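Local coordinates for protein glycoside Hydrolase (Bacteroides uniformis, PDB 5T99) that probably hydrolyses beta-galactosidic linkages of agarose-derived oligosaccharides as a family 2 glycoside hydrolase, and binds the sugar mimic galacto-isofagomine, at residues G186-T190 with V201-T206; G215-H221 with L234-V240; I400-H406 with L441-R445. One frame throughout, in Å; residues are numbered along the deposited sequence.

Along the chain the three contacts follow one another without overlap. Interactions 1 and 2 are beta hairpins of the same family 2 beta-sandwich domain: 186-190 with 201-206 belongs to the three-stranded sheet, 215-221 with 234-240 to the four-stranded one. Their centres lie about 13 Å apart, and they meet face to face where Ile203 and Thr205 pack on His221 and Ile219. Interaction 3, formed by the C-terminal ends of two TIM-barrel helices and the turns after them, has its centre about 11 Å from that of interaction 1 and about 23 Å from that of interaction 2; it touches the former through Tyr188, Val189, Arg404, Asn405 and Asp442. The first hairpin therefore joins the second sheet to the catalytic barrel.

Interaction 1 (G186-T190 with V201-T206); sequences GVYVT and VQIETT. With EDO (1,2-ethanediol), chain K; EDO (1,2-ethanediol), chain J.
Thr190 holds OG1 between its backbone N and carbonyl carbon (chi1 54°), while Gln202 sends CG anti to its own N (chi1 176°) and runs on extended, laying the two side chains alongside each other, Thr190 OG1 3.4 Å from Gln202 CB. A water lies 2.7 Å from Thr190 OG1 and donates to Tyr188 O at 2.9 Å. Next along, Glu204 rises beside Tyr188: their CB atoms are 4.2 Å apart, and OE2 lies off the edge of the phenol ring, near its plane. Glu204 OE1 accepts a hydrogen bond of 2.8 Å from O1 of an ethanediol, probably from the crystallisation liquor. Replacing Glu204 by alanine is likely to leave the diol hydroxyl without this acceptor and the edge of the Tyr188 ring without its charged neighbour. Beneath, Val187 and Ile203 cross obliquely, CG1 of the first 3.8 Å from CG2 of the second, and Val189 CG1 meets Val201 CG1 at 3.9 Å; this face packs on strands 279-288 and 215-224. Five backbone hydrogen bonds join the two segments, the straightest Glu204 N to Tyr188 O at 3.0 Å. On the outer edge, Asn405 bonds Val187 O and Val189 N, while the Tyr188 ring makes a cation-pi contact with Arg404 and its hydroxyl bonds Asp442. Chemically the hairpin is two-sided: one face, mostly aliphatic, is buried in the sandwich; from the other, Tyr188 and Thr190 meet the barrel.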
loop_
_atom_site.group_PDB
_atom_site.type_symbol
_atom_site.label_atom_id
_atom_site.label_comp_id
_atom_site.label_asym_id
_atom_site.label_seq_id
_atom_site.Cartn_x
_atom_site.Cartn_y
_atom_site.Cartn_z
ATOM N N GLY A 186 -22.112 -8.100 -1.998
ATOM C CA GLY A 186 -23.316 -8.785 -1.545
ATOM C C GLY A 186 -23.155 -9.996 -0.638
ATOM O O GLY A 186 -24.161 -10.631 -0.301
ATOM N N VAL A 187 -21.916 -10.330 -0.263
ATOM C CA VAL A 187 -21.644 -11.376 0.735
ATOM C C VAL A 187 -20.740 -10.824 1.837
ATOM O O VAL A 187 -19.740 -10.170 1.565
ATOM C CB VAL A 187 -20.988 -12.621 0.108
ATOM C CG1 VAL A 187 -20.650 -13.653 1.181
ATOM C CG2 VAL A 187 -21.891 -13.225 -0.954
ATOM N N TYR A 188 -21.102 -11.117 3.079
ATOM C CA TYR A 188 -20.406 -10.626 4.251
ATOM C C TYR A 188 -20.082 -11.839 5.138
ATOM O O TYR A 188 -20.986 -12.444 5.706
ATOM C CB TYR A 188 -21.314 -9.593 4.946
ATOM C CG TYR A 188 -20.865 -9.049 6.283
ATOM C CD1 TYR A 188 -19.508 -8.932 6.631
ATOM C CD2 TYR A 188 -21.818 -8.601 7.209
ATOM C CE1 TYR A 188 -19.130 -8.396 7.863
ATOM C CE2 TYR A 188 -21.447 -8.063 8.433
ATOM C CZ TYR A 188 -20.108 -7.962 8.762
ATOM O OH TYR A 188 -19.777 -7.443 10.004
ATOM N N VAL A 189 -18.791 -12.184 5.231
ATOM C CA VAL A 189 -18.300 -13.386 5.904
ATOM C C VAL A 189 -17.626 -13.012 7.220
ATOM O O VAL A 189 -16.667 -12.231 7.213
ATOM C CB VAL A 189 -17.255 -14.103 5.021
ATOM C CG1 VAL A 189 -16.745 -15.385 5.692
ATOM C CG2 VAL A 189 -17.828 -14.391 3.635
ATOM N N THR A 190 -18.108 -13.571 8.331
ATOM C CA THR A 190 -17.519 -13.359 9.660
ATOM C C THR A 190 -17.212 -14.702 10.318
ATOM O O THR A 190 -17.646 -15.747 9.822
ATOM C CB THR A 190 -18.449 -12.521 10.559
ATOM O OG1 THR A 190 -19.766 -13.118 10.633
ATOM C CG2 THR A 190 -18.550 -11.084 10.010
ATOM N N VAL A 201 -18.051 -20.210 10.672
ATOM C CA VAL A 201 -18.071 -19.233 9.589
ATOM C C VAL A 201 -19.517 -18.822 9.370
ATOM O O VAL A 201 -20.343 -19.647 9.003
ATOM C CB VAL A 201 -17.519 -19.834 8.290
ATOM C CG1 VAL A 201 -17.654 -18.846 7.140
ATOM C CG2 VAL A 201 -16.060 -20.259 8.468
ATOM N N GLN A 202 -19.809 -17.549 9.607
ATOM C CA GLN A 202 -21.143 -16.996 9.466
ATOM C C GLN A 202 -21.160 -16.195 8.174
ATOM O O GLN A 202 -20.226 -15.443 7.900
ATOM C CB GLN A 202 -21.464 -16.108 10.684
ATOM C CG GLN A 202 -22.801 -15.371 10.628
ATOM C CD GLN A 202 -23.024 -14.463 11.827
ATOM O OE1 GLN A 202 -23.135 -13.238 11.697
ATOM N NE2 GLN A 202 -23.101 -15.054 12.990
ATOM N N ILE A 203 -22.213 -16.363 7.376
ATOM C CA ILE A 203 -22.280 -15.774 6.028
ATOM C C ILE A 203 -23.630 -15.118 5.787
ATOM O O ILE A 203 -24.669 -15.778 5.880
ATOM C CB ILE A 203 -22.035 -16.826 4.928
ATOM C CG1 ILE A 203 -20.665 -17.504 5.121
ATOM C CG2 ILE A 203 -22.128 -16.179 3.542
ATOM C CD1 ILE A 203 -20.477 -18.760 4.294
ATOM N N GLU A 204 -23.600 -13.822 5.477
ATOM C CA GLU A 204 -24.784 -13.080 5.071
ATOM C C GLU A 204 -24.796 -12.939 3.561
ATOM O O GLU A 204 -23.862 -12.388 2.996
ATOM C CB GLU A 204 -24.823 -11.686 5.698
ATOM C CG GLU A 204 -26.142 -10.955 5.465
ATOM C CD GLU A 204 -26.033 -9.475 5.755
ATOM O OE1 GLU A 204 -26.452 -9.063 6.846
ATOM O OE2 GLU A 204 -25.507 -8.742 4.900
ATOM N N THR A 205 -25.866 -13.417 2.929
ATOM C CA THR A 205 -26.027 -13.338 1.481
ATOM C C THR A 205 -27.120 -12.311 1.155
ATOM O O THR A 205 -28.194 -12.342 1.744
ATOM C CB THR A 205 -26.409 -14.713 0.884
ATOM O OG1 THR A 205 -25.545 -15.719 1.415
ATOM C CG2 THR A 205 -26.297 -14.723 -0.631
ATOM N N THR A 206 -26.824 -11.424 0.206
ATOM C CA THR A 206 -27.783 -10.468 -0.340
ATOM C C THR A 206 -28.135 -10.927 -1.750
ATOM O O THR A 206 -27.248 -11.210 -2.562
ATOM C CB THR A 206 -27.178 -9.038 -0.396
ATOM O OG1 THR A 206 -26.733 -8.639 0.908
ATOM C CG2 THR A 206 -28.199 -8.018 -0.908
HETATM C C1 EDO K . -26.023 -5.984 6.812
HETATM O O1 EDO K . -27.133 -6.454 7.591
HETATM C C2 EDO K . -25.170 -4.970 7.566
HETATM O O2 EDO K . -24.851 -3.852 6.728
HETATM C C1 EDO J . -13.464 -11.600 8.309
HETATM O O1 EDO J . -14.599 -10.789 7.911
HETATM C C2 EDO J . -13.318 -12.874 7.468
HETATM O O2 EDO J . -12.094 -12.901 6.703
HETATM O O HOH W 1 -21.387 -12.730 8.556
HETATM O O HOH W 2 -20.183 -12.100 13.117
#

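Interaction 2 (G215-H221 with L234-V240); sequences GKFNIRH and LNDNVEV
Gly215-Val240 to His221-Leu234 make seven antiparallel pairs, the strands running at 156° and joined by eight backbone hydrogen bonds. The inward face is mostly apolar. Phe217 turns its ring back over Gly215, CG beside the backbone N (chi1 -50°); a CB on Gly215 would collide with that ring. The Phe217 side chain crosses that of Val240 at about a right angle, CE2 4.2 Å from Val240 CB. Ile219 plays two parts: CD1 reaches Val238 CG1 at 4.1 Å, and CG2 sits over one face of the His221 imidazole, toward its rim. Leu234 runs beside His221, the two CD2 atoms 4.2 Å apart. A water in the imidazole plane is 3.2 Å from His221 NE2 and 2.7 Å from Asp236 OD2, lying between the two polar groups of this face; His221 ND1 bonds Thr272, and Asp236 OD2 also meets Thr248. The outward face is polar. Arg220 and Asn235 point the same way with their flat groups 77° apart, and a water at the guanidinium edge accepts from Arg220 NE at 2.8 Å and donates to Asn235 OD1 at 2.6 Å. Lys216 and Glu239 touch through aliphatic carbons, Lys216 CD 3.8 Å from Glu239 CG, their charged ends well separated. In the sandwich, strand 230-240 is the outermost of its sheet; strand 215-224 lies between it and 268-276, and the inward face packs on strands 198-209 and 245-255.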
loop_
_atom_site.group_PDB
_atom_site.type_symbol
_atom_site.label_atom_id
_atom_site.label_comp_id
_atom_site.label_asym_id
_atom_site.label_seq_id
_atom_site.Cartn_x
_atom_site.Cartn_y
_atom_site.Cartn_z
ATOM N N GLY A 215 -40.042 -14.761 -5.704
ATOM C CA GLY A 215 -39.353 -16.052 -5.694
ATOM C C GLY A 215 -38.752 -16.442 -4.351
ATOM O O GLY A 215 -38.493 -15.587 -3.495
ATOM N N LYS A 216 -38.572 -17.757 -4.181
ATOM C CA LYS A 216 -37.760 -18.337 -3.121
ATOM C C LYS A 216 -36.556 -18.986 -3.805
ATOM O O LYS A 216 -36.721 -19.817 -4.691
ATOM C CB LYS A 216 -38.555 -19.375 -2.320
ATOM C CG LYS A 216 -37.743 -20.051 -1.206
ATOM C CD LYS A 216 -38.543 -20.335 0.072
ATOM C CE LYS A 216 -39.195 -21.716 0.088
ATOM N NZ LYS A 216 -38.241 -22.804 0.458
ATOM N N PHE A 217 -35.350 -18.596 -3.392
ATOM C CA PHE A 217 -34.121 -19.000 -4.081
ATOM C C PHE A 217 -33.198 -19.743 -3.137
ATOM O O PHE A 217 -33.067 -19.366 -1.973
ATOM C CB PHE A 217 -33.424 -17.777 -4.662
ATOM C CG PHE A 217 -34.338 -16.895 -5.474
ATOM C CD1 PHE A 217 -34.796 -17.306 -6.715
ATOM C CD2 PHE A 217 -34.762 -15.665 -4.986
ATOM C CE1 PHE A 217 -35.642 -16.505 -7.465
ATOM C CE2 PHE A 217 -35.616 -14.859 -5.731
ATOM C CZ PHE A 217 -36.049 -15.281 -6.973
ATOM N N ASN A 218 -32.576 -20.809 -3.636
ATOM C CA ASN A 218 -31.633 -21.591 -2.839
ATOM C C ASN A 218 -30.219 -21.050 -2.999
ATOM O O ASN A 218 -29.857 -20.539 -4.051
ATOM C CB ASN A 218 -31.695 -23.083 -3.206
ATOM C CG ASN A 218 -32.955 -23.763 -2.683
ATOM O OD1 ASN A 218 -33.531 -23.353 -1.679
ATOM N ND2 ASN A 218 -33.383 -24.814 -3.362
ATOM N N ILE A 219 -29.442 -21.166 -1.930
ATOM C CA ILE A 219 -28.078 -20.665 -1.885
ATOM C C ILE A 219 -27.180 -21.814 -1.472
ATOM O O ILE A 219 -27.464 -22.470 -0.478
ATOM C CB ILE A 219 -27.921 -19.532 -0.848
ATOM C CG1 ILE A 219 -28.864 -18.365 -1.168
ATOM C CG2 ILE A 219 -26.476 -19.036 -0.790
ATOM C CD1 ILE A 219 -29.135 -17.462 0.016
ATOM N N ARG A 220 -26.108 -22.046 -2.232
ATOM C CA ARG A 220 -25.110 -23.050 -1.894
ATOM C C ARG A 220 -23.743 -22.412 -1.724
ATOM O O ARG A 220 -23.119 -21.984 -2.703
ATOM C CB ARG A 220 -25.032 -24.124 -2.966
ATOM C CG ARG A 220 -24.186 -25.313 -2.552
ATOM C CD ARG A 220 -23.916 -26.236 -3.721
ATOM N NE ARG A 220 -25.163 -26.757 -4.280
ATOM C CZ ARG A 220 -25.275 -27.359 -5.465
ATOM N NH1 ARG A 220 -24.212 -27.542 -6.247
ATOM N NH2 ARG A 220 -26.467 -27.784 -5.871
ATOM N N HIS A 221 -23.280 -22.389 -0.473
ATOM C CA HIS A 221 -21.940 -21.918 -0.121
ATOM C C HIS A 221 -20.942 -23.067 -0.112
ATOM O O HIS A 221 -21.030 -23.937 0.754
ATOM C CB HIS A 221 -21.943 -21.293 1.273
ATOM C CG HIS A 221 -22.790 -20.073 1.385
ATOM N ND1 HIS A 221 -22.597 -18.961 0.595
ATOM C CD2 HIS A 221 -23.816 -19.775 2.217
ATOM C CE1 HIS A 221 -23.482 -18.038 0.920
ATOM N NE2 HIS A 221 -24.234 -18.505 1.905
ATOM N N LEU A 234 -22.489 -25.135 2.853
ATOM C CA LEU A 234 -23.544 -24.602 3.702
ATOM C C LEU A 234 -24.672 -24.186 2.784
ATOM O O LEU A 234 -24.459 -23.409 1.848
ATOM C CB LEU A 234 -23.063 -23.402 4.514
ATOM C CG LEU A 234 -24.142 -22.624 5.300
ATOM C CD1 LEU A 234 -24.911 -23.500 6.287
ATOM C CD2 LEU A 234 -23.501 -21.439 6.019
ATOM N N ASN A 235 -25.862 -24.712 3.054
ATOM C CA ASN A 235 -27.047 -24.353 2.319
ATOM C C ASN A 235 -27.858 -23.302 3.081
ATOM O O ASN A 235 -27.870 -23.259 4.326
ATOM C CB ASN A 235 -27.884 -25.597 2.017
ATOM C CG ASN A 235 -27.348 -26.372 0.824
ATOM O OD1 ASN A 235 -27.452 -25.920 -0.318
ATOM N ND2 ASN A 235 -26.758 -27.532 1.082
ATOM N N ASP A 236 -28.517 -22.446 2.315
ATOM C CA ASP A 236 -29.370 -21.399 2.858
ATOM C C ASP A 236 -30.431 -21.109 1.805
ATOM O O ASP A 236 -30.425 -21.736 0.745
ATOM C CB ASP A 236 -28.517 -20.158 3.193
ATOM C CG ASP A 236 -29.205 -19.191 4.140
ATOM O OD1 ASP A 236 -30.284 -19.543 4.681
ATOM O OD2 ASP A 236 -28.667 -18.063 4.332
ATOM N N ASN A 237 -31.361 -20.213 2.107
ATOM C CA ASN A 237 -32.295 -19.731 1.113
ATOM C C ASN A 237 -32.868 -18.388 1.508
ATOM O O ASN A 237 -32.777 -17.975 2.668
ATOM C CB ASN A 237 -33.432 -20.738 0.904
ATOM C CG ASN A 237 -34.148 -21.080 2.193
ATOM O OD1 ASN A 237 -34.962 -20.307 2.692
ATOM N ND2 ASN A 237 -33.822 -22.231 2.757
ATOM N N VAL A 238 -33.487 -17.722 0.538
ATOM C CA VAL A 238 -34.082 -16.418 0.775
ATOM C C VAL A 238 -35.292 -16.180 -0.132
ATOM O O VAL A 238 -35.257 -16.499 -1.315
ATOM C CB VAL A 238 -33.011 -15.317 0.619
ATOM C CG1 VAL A 238 -32.507 -15.231 -0.820
ATOM C CG2 VAL A 238 -33.534 -13.975 1.115
ATOM N N GLU A 239 -36.373 -15.661 0.456
ATOM C CA GLU A 239 -37.524 -15.143 -0.296
ATOM C C GLU A 239 -37.309 -13.665 -0.600
ATOM O O GLU A 239 -37.077 -12.869 0.303
ATOM C CB GLU A 239 -38.826 -15.278 0.495
ATOM C CG GLU A 239 -39.392 -16.689 0.575
ATOM C CD GLU A 239 -40.917 -16.709 0.618
ATOM O OE1 GLU A 239 -41.476 -17.086 1.675
ATOM O OE2 GLU A 239 -41.551 -16.336 -0.402
ATOM N N VAL A 240 -37.400 -13.312 -1.874
ATOM C CA VAL A 240 -37.266 -11.936 -2.314
ATOM C C VAL A 240 -38.404 -11.635 -3.276
ATOM O O VAL A 240 -38.592 -12.349 -4.264
ATOM C CB VAL A 240 -35.921 -11.705 -3.030
ATOM C CG1 VAL A 240 -35.651 -10.218 -3.196
ATOM C CG2 VAL A 240 -34.775 -12.385 -2.277
HETATM O O HOH W 3 -27.544 -26.545 -2.873
HETATM O O HOH W 4 -26.312 -16.922 3.712
#

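Interaction 3 (I400-H406 with L441-R445); sequences IMRDRNH and LDPTR. With EDO (1,2-ethanediol), chain J; EDO (1,2-ethanediol), chain K.
Arg445 drives its extended side chain toward the turn that follows helix 388-403 and spreads its guanidinium among four protein oxygens. NH1 bonds Arg404 O at 2.9 Å and forms a salt bridge with Asp442 OD2 at 2.7 Å; NH2 bonds His406 O at 2.8 Å, and NE bonds Val409 O. The carboxylate oxygen lies nearly in the guanidinium plane, whereas the Arg404 and His406 oxygens are tilted 23° from it, and the nitrogens approach those carbonyls from above their planes. Asp442 turns its other oxygen, OD1, to Thr444 OG1 at 2.7 Å on the syn side, with a second partner on strand 180-194, while OD2 also receives Trp412 NE1. Arg404 reaches across the other way: its NH1 meets Leu441 O edge-on at 2.8 Å, a weak bond by its angle, with Met401 SD over one guanidinium face. Its first bond sets CG between the backbone N and the carbonyl carbon (chi1 65°), and the chain then runs straight to NE. Ile400 CG2 fills in behind, 3.7 Å from Asp442 CB and 3.8 Å from Leu441 CB. Both segments close a barrel helix and lead toward strands 409-416 and 447-451, at the end of the barrel away from the ligand pocket. Two arginines bring N-H groups to carbonyls at or just beyond helix C-termini, where positive charge is likely to be favoured, and Asp442 probably balances part of it.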
loop_
_atom_site.group_PDB
_atom_site.type_symbol
_atom_site.label_atom_id
_atom_site.label_comp_id
_atom_site.label_asym_id
_atom_site.label_seq_id
_atom_site.Cartn_x
_atom_site.Cartn_y
_atom_site.Cartn_z
ATOM N N ILE A 400 -16.462 0.101 3.893
ATOM C CA ILE A 400 -16.675 -1.020 4.807
ATOM C C ILE A 400 -17.320 -2.206 4.075
ATOM O O ILE A 400 -16.923 -3.346 4.290
ATOM C CB ILE A 400 -17.469 -0.573 6.045
ATOM C CG1 ILE A 400 -16.599 0.374 6.879
ATOM C CG2 ILE A 400 -17.910 -1.769 6.884
ATOM C CD1 ILE A 400 -17.352 1.135 7.942
ATOM N N MET A 401 -18.267 -1.922 3.184
ATOM C CA MET A 401 -18.902 -2.961 2.372
ATOM C C MET A 401 -17.884 -3.670 1.459
ATOM O O MET A 401 -17.927 -4.897 1.302
ATOM C CB MET A 401 -20.028 -2.367 1.517
ATOM C CG MET A 401 -21.208 -1.803 2.293
ATOM S SD MET A 401 -22.195 -3.080 3.057
ATOM C CE MET A 401 -23.177 -3.556 1.627
ATOM N N ARG A 402 -16.964 -2.892 0.890
ATOM C CA ARG A 402 -15.901 -3.415 0.031
ATOM C C ARG A 402 -14.908 -4.277 0.803
ATOM O O ARG A 402 -14.520 -5.342 0.314
ATOM C CB ARG A 402 -15.140 -2.250 -0.637
ATOM C CG ARG A 402 -14.200 -2.623 -1.780
ATOM C CD ARG A 402 -13.315 -1.456 -2.228
ATOM N NE ARG A 402 -12.269 -1.174 -1.253
ATOM C CZ ARG A 402 -11.170 -0.446 -1.467
ATOM N NH1 ARG A 402 -10.919 0.130 -2.653
ATOM N NH2 ARG A 402 -10.295 -0.299 -0.476
ATOM N N ASP A 403 -14.497 -3.820 1.990
ATOM C CA ASP A 403 -13.341 -4.413 2.679
ATOM C C ASP A 403 -13.622 -5.281 3.916
ATOM O O ASP A 403 -12.687 -5.847 4.469
ATOM C CB ASP A 403 -12.337 -3.315 3.071
ATOM C CG ASP A 403 -11.750 -2.602 1.877
ATOM O OD1 ASP A 403 -11.997 -3.056 0.734
ATOM O OD2 ASP A 403 -11.045 -1.581 2.084
ATOM N N ARG A 404 -14.881 -5.418 4.331
ATOM C CA ARG A 404 -15.190 -6.107 5.590
ATOM C C ARG A 404 -15.038 -7.638 5.568
ATOM O O ARG A 404 -15.345 -8.285 6.565
ATOM C CB ARG A 404 -16.588 -5.743 6.089
ATOM C CG ARG A 404 -17.738 -6.198 5.194
ATOM C CD ARG A 404 -19.021 -5.597 5.708
ATOM N NE ARG A 404 -20.183 -5.958 4.919
ATOM C CZ ARG A 404 -21.444 -5.738 5.292
ATOM N NH1 ARG A 404 -21.726 -5.154 6.461
ATOM N NH2 ARG A 404 -22.448 -6.107 4.490
ATOM N N ASN A 405 -14.607 -8.202 4.443
ATOM C CA ASN A 405 -14.218 -9.609 4.373
ATOM C C ASN A 405 -12.717 -9.866 4.401
ATOM O O ASN A 405 -12.315 -11.018 4.579
ATOM C CB ASN A 405 -14.820 -10.250 3.131
ATOM C CG ASN A 405 -16.319 -10.132 3.114
ATOM O OD1 ASN A 405 -16.967 -10.420 4.123
ATOM N ND2 ASN A 405 -16.891 -9.694 1.987
ATOM N N HIS A 406 -11.887 -8.840 4.224
ATOM C CA HIS A 406 -10.430 -9.030 4.278
ATOM C C HIS A 406 -9.989 -9.381 5.696
ATOM O O HIS A 406 -10.222 -8.600 6.613
ATOM C CB HIS A 406 -9.695 -7.754 3.866
ATOM C CG HIS A 406 -9.786 -7.428 2.410
ATOM N ND1 HIS A 406 -9.152 -8.169 1.437
ATOM C CD2 HIS A 406 -10.394 -6.403 1.764
ATOM C CE1 HIS A 406 -9.386 -7.625 0.254
ATOM N NE2 HIS A 406 -10.148 -6.561 0.423
ATOM N N LEU A 441 -22.244 -0.986 10.536
ATOM C CA LEU A 441 -21.933 -1.814 9.358
ATOM C C LEU A 441 -21.010 -2.998 9.617
ATOM O O LEU A 441 -21.181 -4.041 9.013
ATOM C CB LEU A 441 -21.342 -0.962 8.236
ATOM C CG LEU A 441 -22.316 0.049 7.633
ATOM C CD1 LEU A 441 -21.566 0.991 6.710
ATOM C CD2 LEU A 441 -23.481 -0.616 6.899
ATOM N N ASP A 442 -20.025 -2.831 10.491
ATOM C CA ASP A 442 -19.105 -3.915 10.838
ATOM C C ASP A 442 -18.641 -3.792 12.303
ATOM O O ASP A 442 -17.569 -3.218 12.584
ATOM C CB ASP A 442 -17.905 -3.957 9.874
ATOM C CG ASP A 442 -16.960 -5.107 10.170
ATOM O OD1 ASP A 442 -17.469 -6.209 10.498
ATOM O OD2 ASP A 442 -15.713 -4.917 10.090
ATOM N N PRO A 443 -19.440 -4.344 13.241
ATOM C CA PRO A 443 -19.007 -4.374 14.646
ATOM C C PRO A 443 -17.890 -5.376 14.957
ATOM O O PRO A 443 -17.445 -5.406 16.095
ATOM C CB PRO A 443 -20.282 -4.748 15.400
ATOM C CG PRO A 443 -21.075 -5.525 14.412
ATOM C CD PRO A 443 -20.791 -4.911 13.073
ATOM N N THR A 444 -17.431 -6.159 13.971
ATOM C CA THR A 444 -16.348 -7.146 14.188
ATOM C C THR A 444 -14.937 -6.548 14.167
ATOM O O THR A 444 -13.950 -7.286 14.325
ATOM C CB THR A 444 -16.378 -8.295 13.148
ATOM O OG1 THR A 444 -15.879 -7.829 11.892
ATOM C CG2 THR A 444 -17.788 -8.849 12.981
ATOM N N ARG A 445 -14.846 -5.236 13.938
ATOM C CA ARG A 445 -13.578 -4.521 13.880
ATOM C C ARG A 445 -13.751 -3.159 14.529
ATOM O O ARG A 445 -14.749 -2.487 14.273
ATOM C CB ARG A 445 -13.156 -4.318 12.430
ATOM C CG ARG A 445 -12.769 -5.589 11.686
ATOM C CD ARG A 445 -12.343 -5.250 10.265
ATOM N NE ARG A 445 -12.073 -6.427 9.440
ATOM C CZ ARG A 445 -12.987 -7.193 8.844
ATOM N NH1 ARG A 445 -14.288 -6.953 8.962
ATOM N NH2 ARG A 445 -12.582 -8.236 8.119
HETATM C C1 EDO J . -13.464 -11.600 8.309
HETATM O O1 EDO J . -14.599 -10.789 7.911
HETATM C C2 EDO J . -13.318 -12.874 7.468
HETATM O O2 EDO J . -12.094 -12.901 6.703
HETATM C C1 EDO K . -26.023 -5.984 6.812
HETATM O O1 EDO K . -27.133 -6.454 7.591
HETATM C C2 EDO K . -25.170 -4.970 7.566
HETATM O O2 EDO K . -24.851 -3.852 6.728
#